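Local coordinates for lipopolysaccharide heptosyltransferase 2 (Escherichia coli, PDB 1PSW), which transfers the second heptose unit from ADP-L-glycero-beta-D-manno-heptose to the heptosyl-Kdo2-lipid A module during synthesis of the lipopolysaccharide core, at residues A[176-187]-A[209-219]. Sequence-based numbering, arbitrary orientation.
Sequences LSSERPMIGFCP and LIDEGYQVVLF
The F185 ring receives V216 CG1 over one face, a CH-pi contact 3.7 Å from the ring centroid, while at its edge L209 CD1 reaches CZ; a flat ring suits the place, offering a face to V216 on the adjoining strand and a rim to L209 of helix 199-211. The guanidinium of R180 lies with one face over the G213 peptide, and at its edge NH2 gives a fairly straight bond (166°) to Y214 O, 2.8 Å away, arriving from above that carbonyl's plane, plus a weak one to I210 O. A long side chain bent at chi3 (63°) can thus grip the turn where the helix ends, while also making a cation-pi contact with W242. G213 closes that helix with a Schellman motif at positive phi, where a CB would press on the carbonyl O of E212, so glycine belongs here. The amide of Q215 works in its own plane: NE2 donates to S177 O and R180 O, each at 2.7 Å, and OE1 accepts from a water that S177 N also binds. Q215 CG sits between its backbone N and carbonyl carbon (chi1 65°), with the extended chain beyond it running beside M182 CG. Five backbone bonds alternate between the parallel strands, from Q215 N to P181 O (2.9 Å) to F219 N to F185 O (2.8 Å). G184 fits because a CB would run into the F219 ring. Strands 182-186 and 215-218, neighbouring inner strands of a six-stranded parallel sheet (order 3-2-1-4-5-6), form with helix 199-211 a beta-alpha-beta unit of the second Rossmann-like domain of a GT-B glycosyltransferase.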
ATOM      1  N   LEU A 176     -11.183  -8.793  19.224  1.00 20.72           N
ATOM      2  CA  LEU A 176     -11.900  -9.496  18.178  1.00 22.85           C
ATOM      3  C   LEU A 176     -12.149 -10.935  18.597  1.00 23.59           C
ATOM      4  O   LEU A 176     -11.278 -11.582  19.183  1.00 23.77           O
ATOM      5  CB  LEU A 176     -11.104  -9.468  16.872  1.00 21.54           C
ATOM      6  CG  LEU A 176     -10.924  -8.084  16.249  1.00 23.02           C
ATOM      7  CD1 LEU A 176     -10.026  -8.177  15.022  1.00 21.89           C
ATOM      8  CD2 LEU A 176     -12.287  -7.516  15.874  1.00 23.09           C
ATOM      9  N   SER A 177     -13.346 -11.426  18.295  1.00 24.75           N
ATOM     10  CA  SER A 177     -13.736 -12.790  18.626  1.00 25.85           C
ATOM     11  C   SER A 177     -13.262 -13.789  17.579  1.00 26.16           C
ATOM     12  O   SER A 177     -13.248 -13.487  16.387  1.00 26.11           O
ATOM     13  CB  SER A 177     -15.258 -12.881  18.741  1.00 25.56           C
ATOM     14  OG  SER A 177     -15.668 -14.234  18.882  1.00 26.64           O
ATOM     15  N   SER A 178     -12.880 -14.983  18.024  1.00 27.71           N
ATOM     16  CA  SER A 178     -12.433 -16.025  17.107  1.00 29.24           C
ATOM     17  C   SER A 178     -13.606 -16.950  16.790  1.00 28.79           C
ATOM     18  O   SER A 178     -13.448 -17.938  16.076  1.00 28.70           O
ATOM     19  CB  SER A 178     -11.304 -16.849  17.732  1.00 31.44           C
ATOM     20  OG  SER A 178     -10.213 -16.027  18.122  1.00 35.01           O
ATOM     21  N   GLU A 179     -14.781 -16.628  17.323  1.00 29.04           N
ATOM     22  CA  GLU A 179     -15.963 -17.450  17.095  1.00 29.35           C
ATOM     23  C   GLU A 179     -16.525 -17.353  15.673  1.00 29.59           C
ATOM     24  O   GLU A 179     -17.430 -18.103  15.309  1.00 28.35           O
ATOM     25  CB  GLU A 179     -17.051 -17.103  18.122  1.00 32.90           C
ATOM     26  CG  GLU A 179     -16.732 -17.559  19.550  1.00 37.11           C
ATOM     27  CD  GLU A 179     -17.812 -17.185  20.558  1.00 40.18           C
ATOM     28  OE1 GLU A 179     -18.989 -17.543  20.335  1.00 40.91           O
ATOM     29  OE2 GLU A 179     -17.489 -16.537  21.581  1.00 41.52           O
ATOM     30  N   ARG A 180     -16.000 -16.434  14.869  1.00 27.57           N
ATOM     31  CA  ARG A 180     -16.460 -16.298  13.490  1.00 27.03           C
ATOM     32  C   ARG A 180     -15.373 -15.721  12.587  1.00 25.79           C
ATOM     33  O   ARG A 180     -14.597 -14.858  13.007  1.00 24.85           O
ATOM     34  CB  ARG A 180     -17.742 -15.440  13.428  1.00 28.70           C
ATOM     35  CG  ARG A 180     -19.004 -16.268  13.691  1.00 32.08           C
ATOM     36  CD  ARG A 180     -20.214 -15.462  14.154  1.00 34.33           C
ATOM     37  NE  ARG A 180     -20.681 -14.505  13.165  1.00 33.16           N
ATOM     38  CZ  ARG A 180     -21.958 -14.318  12.834  1.00 32.61           C
ATOM     39  NH1 ARG A 180     -22.923 -15.024  13.409  1.00 30.64           N
ATOM     40  NH2 ARG A 180     -22.276 -13.416  11.917  1.00 28.78           N
ATOM     41  N   PRO A 181     -15.282 -16.223  11.341  1.00 23.05           N
ATOM     42  CA  PRO A 181     -14.287 -15.754  10.370  1.00 22.72           C
ATOM     43  C   PRO A 181     -14.515 -14.282  10.048  1.00 21.40           C
ATOM     44  O   PRO A 181     -15.649 -13.802  10.086  1.00 21.28           O
ATOM     45  CB  PRO A 181     -14.511 -16.675   9.168  1.00 22.03           C
ATOM     46  CG  PRO A 181     -15.961 -17.044   9.283  1.00 23.87           C
ATOM     47  CD  PRO A 181     -16.102 -17.304  10.764  1.00 24.64           C
HETATM   48  N   MSE A 182     -13.441 -13.574   9.720  1.00 19.72           N
HETATM   49  CA  MSE A 182     -13.534 -12.154   9.445  1.00 20.70           C
HETATM   50  C   MSE A 182     -13.369 -11.725   8.001  1.00 18.33           C
HETATM   51  O   MSE A 182     -12.564 -12.274   7.244  1.00 17.04           O
HETATM   52  CB  MSE A 182     -12.490 -11.395  10.263  1.00 22.15           C
HETATM   53  CG  MSE A 182     -12.329 -11.897  11.679  1.00 33.84           C
HETATM   54 SE   MSE A 182     -10.953 -10.926  12.634  1.00 50.99          SE
HETATM   55  CE  MSE A 182      -9.427 -11.473  11.640  1.00 41.24           C
ATOM     56  N   ILE A 183     -14.134 -10.708   7.637  1.00 16.73           N
ATOM     57  CA  ILE A 183     -14.052 -10.113   6.316  1.00 16.04           C
ATOM     58  C   ILE A 183     -13.630  -8.684   6.643  1.00 16.95           C
ATOM     59  O   ILE A 183     -14.182  -8.061   7.553  1.00 17.96           O
ATOM     60  CB  ILE A 183     -15.414 -10.097   5.608  1.00 17.33           C
ATOM     61  CG1 ILE A 183     -15.892 -11.542   5.360  1.00 17.67           C
ATOM     62  CG2 ILE A 183     -15.300  -9.316   4.303  1.00 17.46           C
ATOM     63  CD1 ILE A 183     -15.049 -12.311   4.351  1.00 19.97           C
ATOM     64  N   GLY A 184     -12.635  -8.172   5.934  1.00 15.26           N
ATOM     65  CA  GLY A 184     -12.199  -6.818   6.197  1.00 14.61           C
ATOM     66  C   GLY A 184     -12.666  -5.847   5.125  1.00 15.34           C
ATOM     67  O   GLY A 184     -12.686  -6.191   3.948  1.00 13.50           O
ATOM     68  N   PHE A 185     -13.068  -4.645   5.540  1.00 15.31           N
ATOM     69  CA  PHE A 185     -13.507  -3.587   4.623  1.00 16.13           C
ATOM     70  C   PHE A 185     -12.536  -2.411   4.758  1.00 17.15           C
ATOM     71  O   PHE A 185     -12.080  -2.105   5.855  1.00 18.02           O
ATOM     72  CB  PHE A 185     -14.910  -3.053   4.989  1.00 15.77           C
ATOM     73  CG  PHE A 185     -16.055  -3.995   4.698  1.00 16.27           C
ATOM     74  CD1 PHE A 185     -15.842  -5.230   4.105  1.00 16.47           C
ATOM     75  CD2 PHE A 185     -17.364  -3.621   5.019  1.00 14.33           C
ATOM     76  CE1 PHE A 185     -16.914  -6.097   3.833  1.00 13.90           C
ATOM     77  CE2 PHE A 185     -18.443  -4.471   4.756  1.00 16.62           C
ATOM     78  CZ  PHE A 185     -18.214  -5.712   4.159  1.00 16.04           C
ATOM     79  N   CYS A 186     -12.237  -1.748   3.647  1.00 17.39           N
ATOM     80  CA  CYS A 186     -11.361  -0.575   3.642  1.00 19.91           C
ATOM     81  C   CYS A 186     -12.164   0.461   2.859  1.00 20.36           C
ATOM     82  O   CYS A 186     -11.900   0.709   1.687  1.00 20.72           O
ATOM     83  CB  CYS A 186     -10.049  -0.883   2.917  1.00 19.74           C
ATOM     84  SG  CYS A 186      -9.071  -2.221   3.639  1.00 25.14           S
ATOM     85  N   PRO A 187     -13.157   1.087   3.508  1.00 21.39           N
ATOM     86  CA  PRO A 187     -14.052   2.096   2.926  1.00 21.93           C
ATOM     87  C   PRO A 187     -13.492   3.467   2.556  1.00 21.83           C
ATOM     88  O   PRO A 187     -14.156   4.232   1.853  1.00 23.64           O
ATOM     89  CB  PRO A 187     -15.163   2.187   3.962  1.00 22.57           C
ATOM     90  CG  PRO A 187     -14.407   2.051   5.241  1.00 23.85           C
ATOM     91  CD  PRO A 187     -13.432   0.919   4.947  1.00 22.11           C
ATOM     92  N   LEU A 209     -23.111 -10.311   4.850  1.00 20.50           N
ATOM     93  CA  LEU A 209     -22.007 -11.152   5.309  1.00 20.74           C
ATOM     94  C   LEU A 209     -22.228 -11.678   6.725  1.00 21.38           C
ATOM     95  O   LEU A 209     -21.952 -12.842   7.019  1.00 19.61           O
ATOM     96  CB  LEU A 209     -20.680 -10.383   5.232  1.00 20.86           C
ATOM     97  CG  LEU A 209     -20.128 -10.163   3.818  1.00 21.51           C
ATOM     98  CD1 LEU A 209     -18.922  -9.220   3.842  1.00 19.23           C
ATOM     99  CD2 LEU A 209     -19.746 -11.506   3.223  1.00 22.08           C
ATOM    100  N   ILE A 210     -22.721 -10.815   7.603  1.00 21.85           N
ATOM    101  CA  ILE A 210     -22.993 -11.211   8.976  1.00 23.75           C
ATOM    102  C   ILE A 210     -24.075 -12.284   8.963  1.00 27.04           C
ATOM    103  O   ILE A 210     -24.074 -13.208   9.780  1.00 26.98           O
ATOM    104  CB  ILE A 210     -23.453 -10.000   9.798  1.00 23.71           C
ATOM    105  CG1 ILE A 210     -22.270  -9.040   9.966  1.00 21.01           C
ATOM    106  CG2 ILE A 210     -24.015 -10.449  11.141  1.00 24.19           C
ATOM    107  CD1 ILE A 210     -22.631  -7.702  10.552  1.00 22.02           C
ATOM    108  N   ASP A 211     -24.994 -12.171   8.013  1.00 28.09           N
ATOM    109  CA  ASP A 211     -26.060 -13.149   7.908  1.00 31.32           C
ATOM    110  C   ASP A 211     -25.513 -14.486   7.403  1.00 30.96           C
ATOM    111  O   ASP A 211     -26.118 -15.530   7.645  1.00 31.51           O
ATOM    112  CB  ASP A 211     -27.161 -12.641   6.979  1.00 34.78           C
ATOM    113  CG  ASP A 211     -28.332 -13.597   6.895  1.00 40.76           C
ATOM    114  OD1 ASP A 211     -28.932 -13.900   7.951  1.00 43.45           O
ATOM    115  OD2 ASP A 211     -28.653 -14.049   5.775  1.00 43.08           O
ATOM    116  N   GLU A 212     -24.375 -14.453   6.709  1.00 29.00           N
ATOM    117  CA  GLU A 212     -23.749 -15.674   6.199  1.00 27.34           C
ATOM    118  C   GLU A 212     -22.840 -16.332   7.235  1.00 26.06           C
ATOM    119  O   GLU A 212     -22.245 -17.375   6.970  1.00 26.99           O
ATOM    120  CB  GLU A 212     -22.919 -15.395   4.944  1.00 27.78           C
ATOM    121  CG  GLU A 212     -23.718 -15.033   3.717  1.00 30.51           C
ATOM    122  CD  GLU A 212     -22.858 -14.937   2.467  1.00 31.55           C
ATOM    123  OE1 GLU A 212     -21.619 -15.076   2.563  1.00 30.97           O
ATOM    124  OE2 GLU A 212     -23.424 -14.723   1.376  1.00 33.80           O
ATOM    125  N   GLY A 213     -22.707 -15.713   8.403  1.00 25.99           N
ATOM    126  CA  GLY A 213     -21.868 -16.290   9.441  1.00 24.75           C
ATOM    127  C   GLY A 213     -20.501 -15.643   9.612  1.00 24.22           C
ATOM    128  O   GLY A 213     -19.663 -16.160  10.346  1.00 23.58           O
ATOM    129  N   TYR A 214     -20.272 -14.518   8.943  1.00 23.00           N
ATOM    130  CA  TYR A 214     -19.003 -13.806   9.042  1.00 22.83           C
ATOM    131  C   TYR A 214     -19.126 -12.610   9.984  1.00 22.73           C
ATOM    132  O   TYR A 214     -20.227 -12.240  10.393  1.00 22.86           O
ATOM    133  CB  TYR A 214     -18.577 -13.294   7.653  1.00 22.00           C
ATOM    134  CG  TYR A 214     -18.164 -14.373   6.677  1.00 23.83           C
ATOM    135  CD1 TYR A 214     -16.862 -14.883   6.684  1.00 22.53           C
ATOM    136  CD2 TYR A 214     -19.077 -14.901   5.758  1.00 23.47           C
ATOM    137  CE1 TYR A 214     -16.482 -15.895   5.804  1.00 25.45           C
ATOM    138  CE2 TYR A 214     -18.703 -15.913   4.873  1.00 25.23           C
ATOM    139  CZ  TYR A 214     -17.407 -16.404   4.904  1.00 25.46           C
ATOM    140  OH  TYR A 214     -17.030 -17.409   4.047  1.00 27.91           O
ATOM    141  N   GLN A 215     -17.987 -12.030  10.351  1.00 20.66           N
ATOM    142  CA  GLN A 215     -17.971 -10.817  11.157  1.00 21.40           C
ATOM    143  C   GLN A 215     -17.193  -9.840  10.277  1.00 20.56           C
ATOM    144  O   GLN A 215     -16.389 -10.259   9.442  1.00 19.49           O
ATOM    145  CB  GLN A 215     -17.277 -11.022  12.508  1.00 23.68           C
ATOM    146  CG  GLN A 215     -15.790 -11.330  12.460  1.00 23.20           C
ATOM    147  CD  GLN A 215     -15.177 -11.336  13.849  1.00 25.37           C
ATOM    148  OE1 GLN A 215     -15.159 -10.310  14.531  1.00 27.45           O
ATOM    149  NE2 GLN A 215     -14.681 -12.493  14.280  1.00 22.53           N
ATOM    150  N   VAL A 216     -17.435  -8.548  10.449  1.00 19.83           N
ATOM    151  CA  VAL A 216     -16.782  -7.539   9.625  1.00 18.88           C
ATOM    152  C   VAL A 216     -15.878  -6.626  10.446  1.00 19.49           C
ATOM    153  O   VAL A 216     -16.159  -6.323  11.608  1.00 19.20           O
ATOM    154  CB  VAL A 216     -17.858  -6.695   8.876  1.00 18.90           C
ATOM    155  CG1 VAL A 216     -17.217  -5.554   8.095  1.00 18.43           C
ATOM    156  CG2 VAL A 216     -18.644  -7.606   7.940  1.00 19.72           C
ATOM    157  N   VAL A 217     -14.771  -6.217   9.835  1.00 17.29           N
ATOM    158  CA  VAL A 217     -13.822  -5.323  10.470  1.00 17.58           C
ATOM    159  C   VAL A 217     -13.513  -4.222   9.468  1.00 16.55           C
ATOM    160  O   VAL A 217     -13.201  -4.498   8.311  1.00 16.56           O
ATOM    161  CB  VAL A 217     -12.508  -6.057  10.840  1.00 18.96           C
ATOM    162  CG1 VAL A 217     -11.549  -5.098  11.538  1.00 18.52           C
ATOM    163  CG2 VAL A 217     -12.807  -7.256  11.729  1.00 22.45           C
ATOM    164  N   LEU A 218     -13.595  -2.975   9.921  1.00 16.47           N
ATOM    165  CA  LEU A 218     -13.349  -1.811   9.067  1.00 17.40           C
ATOM    166  C   LEU A 218     -11.960  -1.265   9.358  1.00 17.48           C
ATOM    167  O   LEU A 218     -11.641  -0.975  10.510  1.00 18.93           O
ATOM    168  CB  LEU A 218     -14.394  -0.724   9.358  1.00 17.37           C
ATOM    169  CG  LEU A 218     -15.841  -1.223   9.469  1.00 19.87           C
ATOM    170  CD1 LEU A 218     -16.772  -0.113   9.954  1.00 19.73           C
ATOM    171  CD2 LEU A 218     -16.299  -1.750   8.105  1.00 17.53           C
ATOM    172  N   PHE A 219     -11.141  -1.130   8.315  1.00 17.25           N
ATOM    173  CA  PHE A 219      -9.781  -0.614   8.455  1.00 17.01           C
ATOM    174  C   PHE A 219      -9.674   0.756   7.805  1.00 17.89           C
ATOM    175  O   PHE A 219     -10.373   1.042   6.830  1.00 16.51           O
ATOM    176  CB  PHE A 219      -8.758  -1.535   7.777  1.00 16.67           C
ATOM    177  CG  PHE A 219      -8.699  -2.917   8.353  1.00 18.60           C
ATOM    178  CD1 PHE A 219      -8.138  -3.139   9.604  1.00 18.17           C
ATOM    179  CD2 PHE A 219      -9.185  -4.007   7.628  1.00 18.42           C
ATOM    180  CE1 PHE A 219      -8.060  -4.426  10.128  1.00 17.68           C
ATOM    181  CE2 PHE A 219      -9.112  -5.298   8.142  1.00 18.65           C
ATOM    182  CZ  PHE A 219      -8.548  -5.507   9.393  1.00 18.04           C
TER
HETATM  183  O   HOH W   1     -15.524  -9.661  17.174  1.00 24.21           O